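Local coordinates for heavy-metal chelation domain-containing protein (Pyrococcus horikoshii, PDB 3NPG), which is of unknown function but may chelate heavy-metal ions, pairing a small antiparallel-sheet region with a Rossmann-like one, at residues A[30-35]-A[197-202]; A[43-48]-A[225-230]; A[65-70]-A[86-91]; A[95-100]-A[217-222]. All coordinates share one frame; numbering follows the deposited sequence.

Interaction 1 (A[30-35]-A[197-202]); sequences LPYTWV and GPTGQL. With ACT (acetate ion), chain E.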
loop_
_atom_site.group_PDB
_atom_site.type_symbol
_atom_site.label_atom_id
_atom_site.label_comp_id
_atom_site.label_asym_id
_atom_site.label_seq_id
_atom_site.Cartn_x
_atom_site.Cartn_y
_atom_site.Cartn_z
ATOM N N LEU A 30 16.492 -7.364 4.139
ATOM C CA LEU A 30 15.231 -7.769 4.750
ATOM C C LEU A 30 15.374 -9.122 5.485
ATOM O O LEU A 30 16.080 -10.013 5.005
ATOM C CB LEU A 30 14.123 -7.862 3.684
ATOM C CG LEU A 30 13.627 -6.533 3.104
ATOM C CD1 LEU A 30 12.812 -6.766 1.861
ATOM C CD2 LEU A 30 12.813 -5.752 4.125
ATOM N N PRO A 31 14.700 -9.304 6.652
ATOM C CA PRO A 31 13.796 -8.350 7.332
ATOM C C PRO A 31 14.533 -7.232 8.072
ATOM O O PRO A 31 13.934 -6.198 8.382
ATOM C CB PRO A 31 13.012 -9.254 8.290
ATOM C CG PRO A 31 13.977 -10.352 8.633
ATOM C CD PRO A 31 14.780 -10.590 7.379
ATOM N N TYR A 32 15.835 -7.431 8.346
ATOM C CA TYR A 32 16.608 -6.482 9.131
ATOM C C TYR A 32 17.842 -5.986 8.431
ATOM O O TYR A 32 18.524 -6.752 7.736
ATOM C CB TYR A 32 16.985 -7.093 10.491
ATOM C CG TYR A 32 15.837 -7.118 11.468
ATOM C CD1 TYR A 32 14.909 -8.152 11.455
ATOM C CD2 TYR A 32 15.654 -6.088 12.385
ATOM C CE1 TYR A 32 13.809 -8.145 12.308
ATOM C CE2 TYR A 32 14.572 -6.083 13.259
ATOM C CZ TYR A 32 13.649 -7.113 13.216
ATOM O OH TYR A 32 12.575 -7.110 14.068
ATOM N N THR A 33 18.153 -4.694 8.633
ATOM C CA THR A 33 19.413 -4.090 8.234
ATOM C C THR A 33 20.385 -4.364 9.365
ATOM O O THR A 33 20.003 -4.261 10.533
ATOM C CB THR A 33 19.229 -2.575 8.006
ATOM O OG1 THR A 33 18.358 -2.370 6.896
ATOM C CG2 THR A 33 20.544 -1.851 7.773
ATOM N N TRP A 34 21.599 -4.804 9.042
ATOM C CA TRP A 34 22.565 -5.141 10.078
ATOM C C TRP A 34 23.909 -4.482 9.874
ATOM O O TRP A 34 24.288 -4.177 8.745
ATOM C CB TRP A 34 22.713 -6.662 10.224
ATOM C CG TRP A 34 23.096 -7.361 8.960
ATOM C CD1 TRP A 34 22.256 -7.940 8.056
ATOM C CD2 TRP A 34 24.424 -7.591 8.480
ATOM N NE1 TRP A 34 22.979 -8.516 7.039
ATOM C CE2 TRP A 34 24.315 -8.327 7.280
ATOM C CE3 TRP A 34 25.704 -7.243 8.948
ATOM C CZ2 TRP A 34 25.434 -8.707 6.534
ATOM C CZ3 TRP A 34 26.808 -7.621 8.206
ATOM C CH2 TRP A 34 26.668 -8.338 7.011
ATOM N N VAL A 35 24.630 -4.251 10.976
ATOM C CA VAL A 35 25.973 -3.679 10.961
ATOM C C VAL A 35 26.862 -4.509 11.879
ATOM O O VAL A 35 26.547 -4.670 13.065
ATOM C CB VAL A 35 25.967 -2.169 11.362
ATOM C CG1 VAL A 35 27.370 -1.680 11.693
ATOM C CG2 VAL A 35 25.338 -1.307 10.264
ATOM N N GLY A 197 11.637 -4.962 20.583
ATOM C CA GLY A 197 12.094 -5.455 19.290
ATOM C C GLY A 197 13.598 -5.422 19.112
ATOM O O GLY A 197 14.299 -4.687 19.815
ATOM N N PRO A 198 14.126 -6.163 18.103
ATOM C CA PRO A 198 15.591 -6.156 17.866
ATOM C C PRO A 198 16.186 -4.767 17.563
ATOM O O PRO A 198 17.377 -4.570 17.763
ATOM C CB PRO A 198 15.765 -7.116 16.679
ATOM C CG PRO A 198 14.560 -7.980 16.704
ATOM C CD PRO A 198 13.439 -7.114 17.208
ATOM N N THR A 199 15.356 -3.803 17.094
ATOM C CA THR A 199 15.836 -2.435 16.818
ATOM C C THR A 199 16.120 -1.665 18.153
ATOM O O THR A 199 16.803 -0.633 18.147
ATOM C CB THR A 199 14.849 -1.687 15.879
ATOM O OG1 THR A 199 14.464 -2.551 14.804
ATOM C CG2 THR A 199 15.434 -0.398 15.321
ATOM N N GLY A 200 15.643 -2.220 19.270
ATOM C CA GLY A 200 15.849 -1.644 20.595
ATOM C C GLY A 200 17.117 -2.129 21.276
ATOM O O GLY A 200 17.198 -2.132 22.507
ATOM N N GLN A 201 18.140 -2.508 20.473
ATOM C CA GLN A 201 19.435 -2.996 20.971
ATOM C C GLN A 201 20.298 -1.866 21.530
ATOM O O GLN A 201 21.396 -2.125 22.027
ATOM C CB GLN A 201 20.199 -3.723 19.851
ATOM C CG GLN A 201 19.767 -5.165 19.632
ATOM C CD GLN A 201 20.454 -5.778 18.432
ATOM O OE1 GLN A 201 20.774 -5.102 17.454
ATOM N NE2 GLN A 201 20.660 -7.085 18.468
ATOM N N LEU A 202 19.814 -0.605 21.436
ATOM C CA LEU A 202 20.562 0.577 21.893
ATOM C C LEU A 202 20.820 0.570 23.424
ATOM O O LEU A 202 20.103 -0.111 24.167
ATOM C CB LEU A 202 19.854 1.891 21.446
ATOM C CG LEU A 202 18.608 2.337 22.253
ATOM C CD1 LEU A 202 18.316 3.803 22.028
ATOM C CD2 LEU A 202 17.401 1.524 21.897
HETATM C C ACT E . 11.699 -4.160 15.670
HETATM O O ACT E . 11.859 -3.014 15.947
HETATM O OXT ACT E . 12.548 -4.712 15.061
HETATM C CH3 ACT E . 10.418 -4.887 16.072
#

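Interaction 2 (A[43-48]-A[225-230]); sequences RALGVA and KALVKL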
loop_
_atom_site.group_PDB
_atom_site.type_symbol
_atom_site.label_atom_id
_atom_site.label_comp_id
_atom_site.label_asym_id
_atom_site.label_seq_id
_atom_site.Cartn_x
_atom_site.Cartn_y
_atom_site.Cartn_z
ATOM N N ARG A 43 33.682 -9.149 18.447
ATOM C CA ARG A 43 32.715 -8.586 17.497
ATOM C C ARG A 43 31.318 -8.396 18.111
ATOM O O ARG A 43 30.977 -9.043 19.106
ATOM C CB ARG A 43 32.625 -9.459 16.230
ATOM C CG ARG A 43 33.837 -9.348 15.323
ATOM C CD ARG A 43 33.673 -10.170 14.064
ATOM N NE ARG A 43 34.806 -9.990 13.156
ATOM C CZ ARG A 43 34.912 -10.591 11.976
ATOM N NH1 ARG A 43 33.959 -11.414 11.554
ATOM N NH2 ARG A 43 35.970 -10.369 11.207
ATOM N N ALA A 44 30.502 -7.514 17.497
ATOM C CA ALA A 44 29.125 -7.259 17.933
ATOM C C ALA A 44 28.239 -6.982 16.730
ATOM O O ALA A 44 28.649 -6.270 15.806
ATOM C CB ALA A 44 29.085 -6.079 18.889
ATOM N N LEU A 45 27.028 -7.550 16.726
ATOM C CA LEU A 45 26.103 -7.368 15.615
ATOM C C LEU A 45 24.893 -6.532 16.025
ATOM O O LEU A 45 24.172 -6.889 16.953
ATOM C CB LEU A 45 25.663 -8.734 15.049
ATOM C CG LEU A 45 24.886 -8.717 13.720
ATOM C CD1 LEU A 45 25.723 -8.128 12.592
ATOM C CD2 LEU A 45 24.441 -10.098 13.351
ATOM N N GLY A 46 24.707 -5.412 15.345
ATOM C CA GLY A 46 23.570 -4.536 15.568
ATOM C C GLY A 46 22.593 -4.595 14.419
ATOM O O GLY A 46 23.007 -4.687 13.255
ATOM N N VAL A 47 21.282 -4.585 14.728
ATOM C CA VAL A 47 20.245 -4.660 13.698
ATOM C C VAL A 47 19.237 -3.531 13.820
ATOM O O VAL A 47 19.057 -2.977 14.900
ATOM C CB VAL A 47 19.547 -6.054 13.644
ATOM C CG1 VAL A 47 20.520 -7.145 13.208
ATOM C CG2 VAL A 47 18.898 -6.404 14.979
ATOM N N ALA A 48 18.596 -3.174 12.699
ATOM C CA ALA A 48 17.528 -2.177 12.665
ATOM C C ALA A 48 16.527 -2.577 11.606
ATOM O O ALA A 48 16.916 -2.832 10.462
ATOM C CB ALA A 48 18.096 -0.801 12.360
ATOM N N LYS A 225 26.185 -17.665 12.860
ATOM C CA LYS A 225 24.923 -18.357 12.565
ATOM C C LYS A 225 23.766 -17.369 12.341
ATOM O O LYS A 225 22.923 -17.602 11.469
ATOM C CB LYS A 225 24.576 -19.362 13.670
ATOM C CG LYS A 225 25.474 -20.591 13.689
ATOM C CD LYS A 225 24.867 -21.708 14.526
ATOM C CE LYS A 225 25.751 -22.928 14.575
ATOM N NZ LYS A 225 25.079 -24.065 15.260
ATOM N N ALA A 226 23.744 -16.253 13.111
ATOM C CA ALA A 226 22.714 -15.217 12.981
ATOM C C ALA A 226 22.848 -14.445 11.657
ATOM O O ALA A 226 21.836 -14.110 11.048
ATOM C CB ALA A 226 22.778 -14.261 14.155
ATOM N N LEU A 227 24.104 -14.188 11.198
ATOM C CA LEU A 227 24.363 -13.514 9.912
ATOM C C LEU A 227 23.881 -14.353 8.742
ATOM O O LEU A 227 23.343 -13.812 7.779
ATOM C CB LEU A 227 25.861 -13.200 9.746
ATOM C CG LEU A 227 26.347 -11.907 10.387
ATOM C CD1 LEU A 227 27.841 -11.795 10.293
ATOM C CD2 LEU A 227 25.692 -10.706 9.750
ATOM N N VAL A 228 24.057 -15.683 8.832
ATOM C CA VAL A 228 23.585 -16.617 7.810
ATOM C C VAL A 228 22.069 -16.504 7.660
ATOM O O VAL A 228 21.570 -16.386 6.544
ATOM C CB VAL A 228 24.039 -18.076 8.125
ATOM C CG1 VAL A 228 23.270 -19.093 7.285
ATOM C CG2 VAL A 228 25.542 -18.235 7.922
ATOM N N LYS A 229 21.345 -16.452 8.788
ATOM C CA LYS A 229 19.887 -16.337 8.773
ATOM C C LYS A 229 19.428 -14.944 8.341
ATOM O O LYS A 229 18.457 -14.834 7.594
ATOM C CB LYS A 229 19.291 -16.721 10.142
ATOM C CG LYS A 229 19.648 -18.152 10.598
ATOM C CD LYS A 229 18.907 -19.228 9.796
ATOM C CE LYS A 229 19.221 -20.613 10.304
ATOM N NZ LYS A 229 18.625 -21.665 9.443
ATOM N N LEU A 230 20.153 -13.873 8.772
ATOM C CA LEU A 230 19.814 -12.492 8.364
ATOM C C LEU A 230 19.949 -12.338 6.854
ATOM O O LEU A 230 19.084 -11.731 6.213
ATOM C CB LEU A 230 20.715 -11.458 9.075
ATOM C CG LEU A 230 20.352 -11.100 10.517
ATOM C CD1 LEU A 230 21.423 -10.263 11.137
ATOM C CD2 LEU A 230 19.025 -10.367 10.590
#

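Interaction 3 (A[65-70]-A[86-91]); sequences PSLLEF and VAAINA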
loop_
_atom_site.group_PDB
_atom_site.type_symbol
_atom_site.label_atom_id
_atom_site.label_comp_id
_atom_site.label_asym_id
_atom_site.label_seq_id
_atom_site.Cartn_x
_atom_site.Cartn_y
_atom_site.Cartn_z
ATOM N N PRO A 65 32.048 3.788 3.283
ATOM C CA PRO A 65 31.374 3.316 4.498
ATOM C C PRO A 65 32.309 3.164 5.690
ATOM O O PRO A 65 33.401 2.603 5.564
ATOM C CB PRO A 65 30.775 1.966 4.073
ATOM C CG PRO A 65 30.867 1.941 2.573
ATOM C CD PRO A 65 32.051 2.754 2.233
ATOM N N SER A 66 31.889 3.702 6.843
ATOM C CA SER A 66 32.608 3.584 8.111
ATOM C C SER A 66 31.602 3.633 9.252
ATOM O O SER A 66 30.451 4.019 9.038
ATOM C CB SER A 66 33.634 4.704 8.260
ATOM O OG SER A 66 33.026 5.931 8.631
ATOM N N LEU A 67 32.016 3.228 10.455
ATOM C CA LEU A 67 31.124 3.213 11.611
ATOM C C LEU A 67 30.656 4.633 11.993
ATOM O O LEU A 67 29.464 4.845 12.203
ATOM C CB LEU A 67 31.801 2.512 12.799
ATOM C CG LEU A 67 30.945 2.275 14.039
ATOM C CD1 LEU A 67 29.631 1.582 13.688
ATOM C CD2 LEU A 67 31.691 1.469 15.047
ATOM N N LEU A 68 31.586 5.613 12.010
ATOM C CA LEU A 68 31.251 7.004 12.348
ATOM C C LEU A 68 30.367 7.662 11.276
ATOM O O LEU A 68 29.483 8.449 11.615
ATOM C CB LEU A 68 32.530 7.831 12.584
ATOM C CG LEU A 68 33.336 7.469 13.846
ATOM C CD1 LEU A 68 34.716 8.082 13.803
ATOM C CD2 LEU A 68 32.599 7.891 15.109
ATOM N N GLU A 69 30.592 7.316 9.982
ATOM C CA GLU A 69 29.793 7.836 8.856
ATOM C C GLU A 69 28.354 7.320 8.942
ATOM O O GLU A 69 27.411 8.093 8.750
ATOM C CB GLU A 69 30.435 7.436 7.506
ATOM C CG GLU A 69 29.721 7.989 6.275
ATOM C CD GLU A 69 29.982 9.453 5.965
ATOM O OE1 GLU A 69 31.082 9.949 6.302
ATOM O OE2 GLU A 69 29.117 10.082 5.313
ATOM N N PHE A 70 28.184 6.017 9.274
ATOM C CA PHE A 70 26.861 5.404 9.426
ATOM C C PHE A 70 26.079 6.062 10.547
ATOM O O PHE A 70 24.947 6.490 10.327
ATOM C CB PHE A 70 26.984 3.884 9.680
ATOM C CG PHE A 70 27.235 3.028 8.450
ATOM C CD1 PHE A 70 27.260 3.593 7.179
ATOM C CD2 PHE A 70 27.406 1.653 8.564
ATOM C CE1 PHE A 70 27.484 2.804 6.051
ATOM C CE2 PHE A 70 27.627 0.865 7.433
ATOM C CZ PHE A 70 27.666 1.444 6.184
ATOM N N VAL A 86 20.952 3.586 12.642
ATOM C CA VAL A 86 20.387 2.965 13.850
ATOM C C VAL A 86 20.994 1.561 14.072
ATOM O O VAL A 86 21.365 1.228 15.198
ATOM C CB VAL A 86 18.836 2.933 13.804
ATOM C CG1 VAL A 86 18.263 2.089 14.938
ATOM C CG2 VAL A 86 18.261 4.347 13.839
ATOM N N ALA A 87 21.166 0.772 12.980
ATOM C CA ALA A 87 21.811 -0.552 13.057
ATOM C C ALA A 87 23.253 -0.422 13.552
ATOM O O ALA A 87 23.719 -1.268 14.310
ATOM C CB ALA A 87 21.782 -1.234 11.698
ATOM N N ALA A 88 23.940 0.675 13.163
ATOM C CA ALA A 88 25.309 0.962 13.604
ATOM C C ALA A 88 25.338 1.399 15.071
ATOM O O ALA A 88 26.246 1.009 15.801
ATOM C CB ALA A 88 25.930 2.033 12.725
ATOM N N ILE A 89 24.337 2.213 15.507
ATOM C CA ILE A 89 24.217 2.630 16.918
ATOM C C ILE A 89 23.987 1.392 17.793
ATOM O O ILE A 89 24.612 1.255 18.846
ATOM C CB ILE A 89 23.082 3.696 17.109
ATOM C CG1 ILE A 89 23.441 5.019 16.414
ATOM C CG2 ILE A 89 22.774 3.924 18.609
ATOM C CD1 ILE A 89 22.302 6.003 16.317
ATOM N N ASN A 90 23.133 0.461 17.316
ATOM C CA ASN A 90 22.857 -0.794 18.006
ATOM C C ASN A 90 24.093 -1.695 18.045
ATOM O O ASN A 90 24.327 -2.363 19.048
ATOM C CB ASN A 90 21.684 -1.517 17.351
ATOM C CG ASN A 90 20.365 -0.797 17.507
ATOM O OD1 ASN A 90 20.171 0.019 18.415
ATOM N ND2 ASN A 90 19.418 -1.106 16.643
ATOM N N ALA A 91 24.899 -1.694 16.956
ATOM C CA ALA A 91 26.135 -2.479 16.888
ATOM C C ALA A 91 27.110 -2.039 17.971
ATOM O O ALA A 91 27.616 -2.878 18.722
ATOM C CB ALA A 91 26.772 -2.328 15.517
#

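Interaction 4 (A[95-100]-A[217-222]); sequences YYIDLR and SMKVTN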
loop_
_atom_site.group_PDB
_atom_site.type_symbol
_atom_site.label_atom_id
_atom_site.label_comp_id
_atom_site.label_asym_id
_atom_site.label_seq_id
_atom_site.Cartn_x
_atom_site.Cartn_y
_atom_site.Cartn_z
ATOM N N TYR A 95 28.103 -4.083 21.772
ATOM C CA TYR A 95 29.481 -4.318 22.187
ATOM C C TYR A 95 29.672 -3.894 23.655
ATOM O O TYR A 95 30.365 -4.581 24.406
ATOM C CB TYR A 95 30.455 -3.544 21.269
ATOM C CG TYR A 95 31.921 -3.791 21.574
ATOM C CD1 TYR A 95 32.609 -4.847 20.984
ATOM C CD2 TYR A 95 32.637 -2.927 22.394
ATOM C CE1 TYR A 95 33.966 -5.061 21.239
ATOM C CE2 TYR A 95 33.990 -3.132 22.660
ATOM C CZ TYR A 95 34.650 -4.203 22.084
ATOM O OH TYR A 95 35.986 -4.399 22.343
ATOM N N TYR A 96 29.029 -2.776 24.065
ATOM C CA TYR A 96 29.192 -2.211 25.403
ATOM C C TYR A 96 28.022 -2.514 26.366
ATOM O O TYR A 96 28.086 -2.124 27.538
ATOM C CB TYR A 96 29.433 -0.696 25.314
ATOM C CG TYR A 96 30.730 -0.323 24.632
ATOM C CD1 TYR A 96 31.956 -0.555 25.249
ATOM C CD2 TYR A 96 30.732 0.332 23.408
ATOM C CE1 TYR A 96 33.152 -0.186 24.642
ATOM C CE2 TYR A 96 31.923 0.713 22.794
ATOM C CZ TYR A 96 33.133 0.444 23.412
ATOM O OH TYR A 96 34.313 0.811 22.817
ATOM N N ILE A 97 26.969 -3.212 25.887
ATOM C CA ILE A 97 25.780 -3.514 26.708
ATOM C C ILE A 97 26.103 -4.367 27.958
ATOM O O ILE A 97 26.770 -5.399 27.851
ATOM C CB ILE A 97 24.613 -4.124 25.849
ATOM C CG1 ILE A 97 23.266 -4.104 26.613
ATOM C CG2 ILE A 97 24.952 -5.536 25.331
ATOM C CD1 ILE A 97 22.542 -2.790 26.579
ATOM N N ASP A 98 25.655 -3.903 29.144
ATOM C CA ASP A 98 25.809 -4.637 30.397
ATOM C C ASP A 98 24.446 -5.155 30.823
ATOM O O ASP A 98 23.549 -4.361 31.127
ATOM C CB ASP A 98 26.427 -3.735 31.488
ATOM C CG ASP A 98 26.801 -4.455 32.784
ATOM O OD1 ASP A 98 26.762 -5.710 32.805
ATOM O OD2 ASP A 98 27.184 -3.773 33.745
ATOM N N LEU A 99 24.255 -6.479 30.759
ATOM C CA LEU A 99 22.964 -7.097 31.037
ATOM C C LEU A 99 22.908 -7.751 32.431
ATOM O O LEU A 99 22.160 -8.708 32.633
ATOM C CB LEU A 99 22.616 -8.113 29.932
ATOM C CG LEU A 99 22.514 -7.539 28.515
ATOM C CD1 LEU A 99 22.612 -8.636 27.472
ATOM C CD2 LEU A 99 21.246 -6.741 28.340
ATOM N N ARG A 100 23.646 -7.192 33.403
ATOM C CA ARG A 100 23.637 -7.699 34.783
ATOM C C ARG A 100 22.268 -7.550 35.436
ATOM O O ARG A 100 21.809 -8.470 36.109
ATOM C CB ARG A 100 24.707 -7.001 35.629
ATOM C CG ARG A 100 26.067 -7.648 35.515
ATOM C CD ARG A 100 27.153 -6.834 36.183
ATOM N NE ARG A 100 26.999 -6.779 37.636
ATOM C CZ ARG A 100 27.976 -6.432 38.462
ATOM N NH1 ARG A 100 29.185 -6.150 37.991
ATOM N NH2 ARG A 100 27.764 -6.400 39.770
ATOM N N SER A 217 14.663 -6.056 24.152
ATOM C CA SER A 217 15.364 -6.407 22.928
ATOM C C SER A 217 16.054 -7.768 23.062
ATOM O O SER A 217 15.690 -8.559 23.941
ATOM C CB SER A 217 16.377 -5.327 22.575
ATOM O OG SER A 217 16.824 -5.468 21.239
HETATM N N MSE A 218 17.033 -8.057 22.173
HETATM C CA MSE A 218 17.764 -9.325 22.190
HETATM C C MSE A 218 19.229 -9.147 21.789
HETATM O O MSE A 218 19.545 -8.315 20.933
HETATM C CB MSE A 218 17.079 -10.362 21.286
HETATM C CG MSE A 218 17.036 -9.955 19.810
HETATM SE SE MSE A 218 15.822 -11.042 18.789
HETATM C CE MSE A 218 14.103 -10.483 19.633
ATOM N N LYS A 219 20.123 -9.942 22.394
ATOM C CA LYS A 219 21.544 -9.902 22.076
ATOM C C LYS A 219 21.945 -11.146 21.304
ATOM O O LYS A 219 21.616 -12.259 21.715
ATOM C CB LYS A 219 22.392 -9.758 23.357
ATOM C CG LYS A 219 23.892 -9.611 23.083
ATOM C CD LYS A 219 24.687 -9.442 24.352
ATOM C CE LYS A 219 26.155 -9.286 24.065
ATOM N NZ LYS A 219 26.945 -9.136 25.312
ATOM N N VAL A 220 22.670 -10.962 20.188
ATOM C CA VAL A 220 23.141 -12.069 19.354
ATOM C C VAL A 220 24.204 -12.899 20.101
ATOM O O VAL A 220 25.242 -12.363 20.494
ATOM C CB VAL A 220 23.662 -11.566 17.984
ATOM C CG1 VAL A 220 24.124 -12.727 17.121
ATOM C CG2 VAL A 220 22.598 -10.745 17.259
ATOM N N THR A 221 23.927 -14.202 20.314
ATOM C CA THR A 221 24.851 -15.107 21.012
ATOM C C THR A 221 25.845 -15.756 20.043
ATOM O O THR A 221 26.985 -16.009 20.417
ATOM C CB THR A 221 24.076 -16.146 21.847
ATOM O OG1 THR A 221 23.115 -16.807 21.017
ATOM C CG2 THR A 221 23.387 -15.528 23.043
ATOM N N ASN A 222 25.405 -16.026 18.794
ATOM C CA ASN A 222 26.265 -16.578 17.744
ATOM C C ASN A 222 26.171 -15.685 16.511
ATOM O O ASN A 222 25.181 -15.741 15.778
ATOM C CB ASN A 222 25.859 -18.029 17.405
ATOM C CG ASN A 222 26.889 -18.794 16.589
ATOM O OD1 ASN A 222 27.458 -18.293 15.608
ATOM N ND2 ASN A 222 27.093 -20.050 16.939
#

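Interaction 1 (A[30-35]-A[197-202])
A small anion site, occupied here by acetate probably from the crystallisation liquor, lies where Tyr-32 faces Pro-198 and Thr-199. The Tyr-32 hydroxyl donates a hydrogen bond to acetate OXT, with OH and OXT 2.6 Å apart. That oxygen lies in the plane of the phenol ring, so the ion lies beside the hydroxyl-bearing end of the ring, at its edge, instead of over a face. From the other segment, Thr-199 OG1 is 2.9 Å from both OXT and O of the acetate and has a single proton for the two, so which oxygen receives it is not settled; OG1 is also hydrogen-bonded to the backbone N of Met-49. The chain segments reach the ion from two parts of the fold: 30-35 runs into the central strand of the three-stranded antiparallel sheet, and 197-202 is the loop after strand 192-196 of the Rossmann-like sheet. Pro-198 packs directly against the phenol. Its ring crosses the Tyr-32 side chain at about a right angle, setting CD 3.3 Å from Tyr-32 OH and CG 3.7 Å from Tyr-32 CZ. The phenol is brought there by a chi1 of -76°, which places CG opposite the carbonyl carbon. A phenylalanine at Tyr-32 would keep the ring but would probably leave acetate OXT without its phenolic donor and open a gap beside Pro-198 CD. Thr-199 OG1 is also 3.9 Å from Tyr-32 CE2.

Interaction 2 (A[43-48]-A[225-230])
Leu-227, one turn into helix 223-232, makes the first contact with strand 43-48, meeting Leu-45. Its CA-CB bond does not aim straight at the strand, but with chi1 at -85° and an extended chi2 the branch swings across, and CD2 comes within 3.8 Å of Leu-45 CD1. The same methyl lies 3.9 Å from Leu-45 CD2, so it touches both prongs of the partner. Three residues on, Leu-230 returns to the same face of the helix, as expected for an i, i+3 spacing. Leu-230 CD1 lies 3.7 Å from Leu-45 CD2, the two side chains meeting tip to tip, and that single CD1 methyl also touches Val-47 CG1 at 3.9 Å. Leu-45 can serve both helix residues because its CG stands opposite the backbone N (chi1 -170°), which sends the two methyls outward toward the helix. On the strand side, Leu-45 and Val-47 are two residues apart and therefore project from one face of the sheet. The contact is purely apolar and all four side chains are buried. The segment axes are inclined by 29° and pass 10.8 Å apart, a spacing bridged by leucine and valine side chains that meet through their end methyls. Around them, Trp-34 of strand 32-38 touches Leu-45, Val-47 and Leu-227, and Phe-238 of helix 235-239 packs on Val-47 and Leu-230. The helix of the Rossmann-like part thus covers an outer strand of the three-stranded sheet.

Interaction 3 (A[65-70]-A[86-91])
This is a buried apolar contact between consecutive helices, 67-72 and 79-96, with Ala-88 meeting Leu-67 and Phe-70 in the helical layer beside the three-stranded antiparallel sheet. The small Ala-88 lets the backbones draw close: the CA atoms of Phe-70 and Ala-88 are 6.3 Å apart. Its CB methyl takes both partners, touching Phe-70 CB at 3.7 Å and Leu-67 CD1 at 3.9 Å. Phe-70 therefore contributes the base of its side chain more than its ring, and the Ala-88 methyl sits at the ring edge, near its plane. The ring itself makes an edge-to-face contact with Phe-26 of strand 22-27, and Phe-70 also packs on Leu-232 of the second subunit, so the helix lies close to the subunit interface. Leu-67 reaches Ala-88 by its outer end, CG being turned opposite the backbone N (chi1 -173°). It also touches Val-37, which Ala-91 of the longer helix contacts too. Helix 67-72 is capped just ahead of these residues: Ser-66 occupies the N-cap position, and its OG accepts a hydrogen bond from Glu-69 N at 3.1 Å, with an N-H...O angle of 154°.

Interaction 4 (A[95-100]-A[217-222])
Lys-219, on strand 214-220 of the Rossmann-like sheet, lies against Ile-97 and Leu-99, which follow the end of helix 79-96; the contact is at the surface and is carried by hydrocarbon. The lysine chain is fully extended, every torsion from chi1 (-176°) to chi4 being within a few degrees of 180°, so the straight tetramethylene rod is presented lengthwise. CD is the atom that meets both partners: it is 3.8 Å from Leu-99 CD1 and 4.0 Å from Ile-97 CG2. Ile-97 runs alongside the rod in the opposite sense. Its gamma methyl is the part that touches, because CG1 stands opposite the backbone N (chi1 -165°) and CG2 is left between N and the carbonyl carbon, while the longer branch leads elsewhere. Leu-99 approaches at a slant with one delta methyl and also touches Tyr-245 of strand 242-248, the antiparallel neighbour of Lys-219's strand. Ile-97 is the first residue to leave helical backbone angles, and this turn of the chain brings Ile-97 and Leu-99 to the same side, facing the strand. A serine in place of Lys-219 would end in a hydroxyl just beyond CB, and the Ile-97 and Leu-99 methyls would probably lose the CD methylene they share. Both Leu-99 and Lys-219 also touch a crystal neighbour, so lattice packing may influence these rotamers. At the far end of the rod, Lys-219 NZ is 4.1 Å from Ile-97 CG2.

How the interactions relate
Interactions 1, 2 and 4 each join the N-terminal part of the chain to the Rossmann-like part, whereas interaction 3 is local and nested in the sequence loops closed by interactions 1 and 2. Interactions 1 and 2 have centres about 9 Å apart and use adjacent strands, 32-38 and 43-49; their segments alternate along the chain. Interactions 3 and 4 share helix 79-96 at centres about 17 Å apart. Gln-201 and Asn-90 connect these sites: Gln-201 OE1 bonds to Val-47 N and NE2 to Met-218 O, and Asn-90 ND2 bonds to the carbonyl oxygens of Val-47 and Thr-199. The two parts thus meet in a connected interface and not at isolated points.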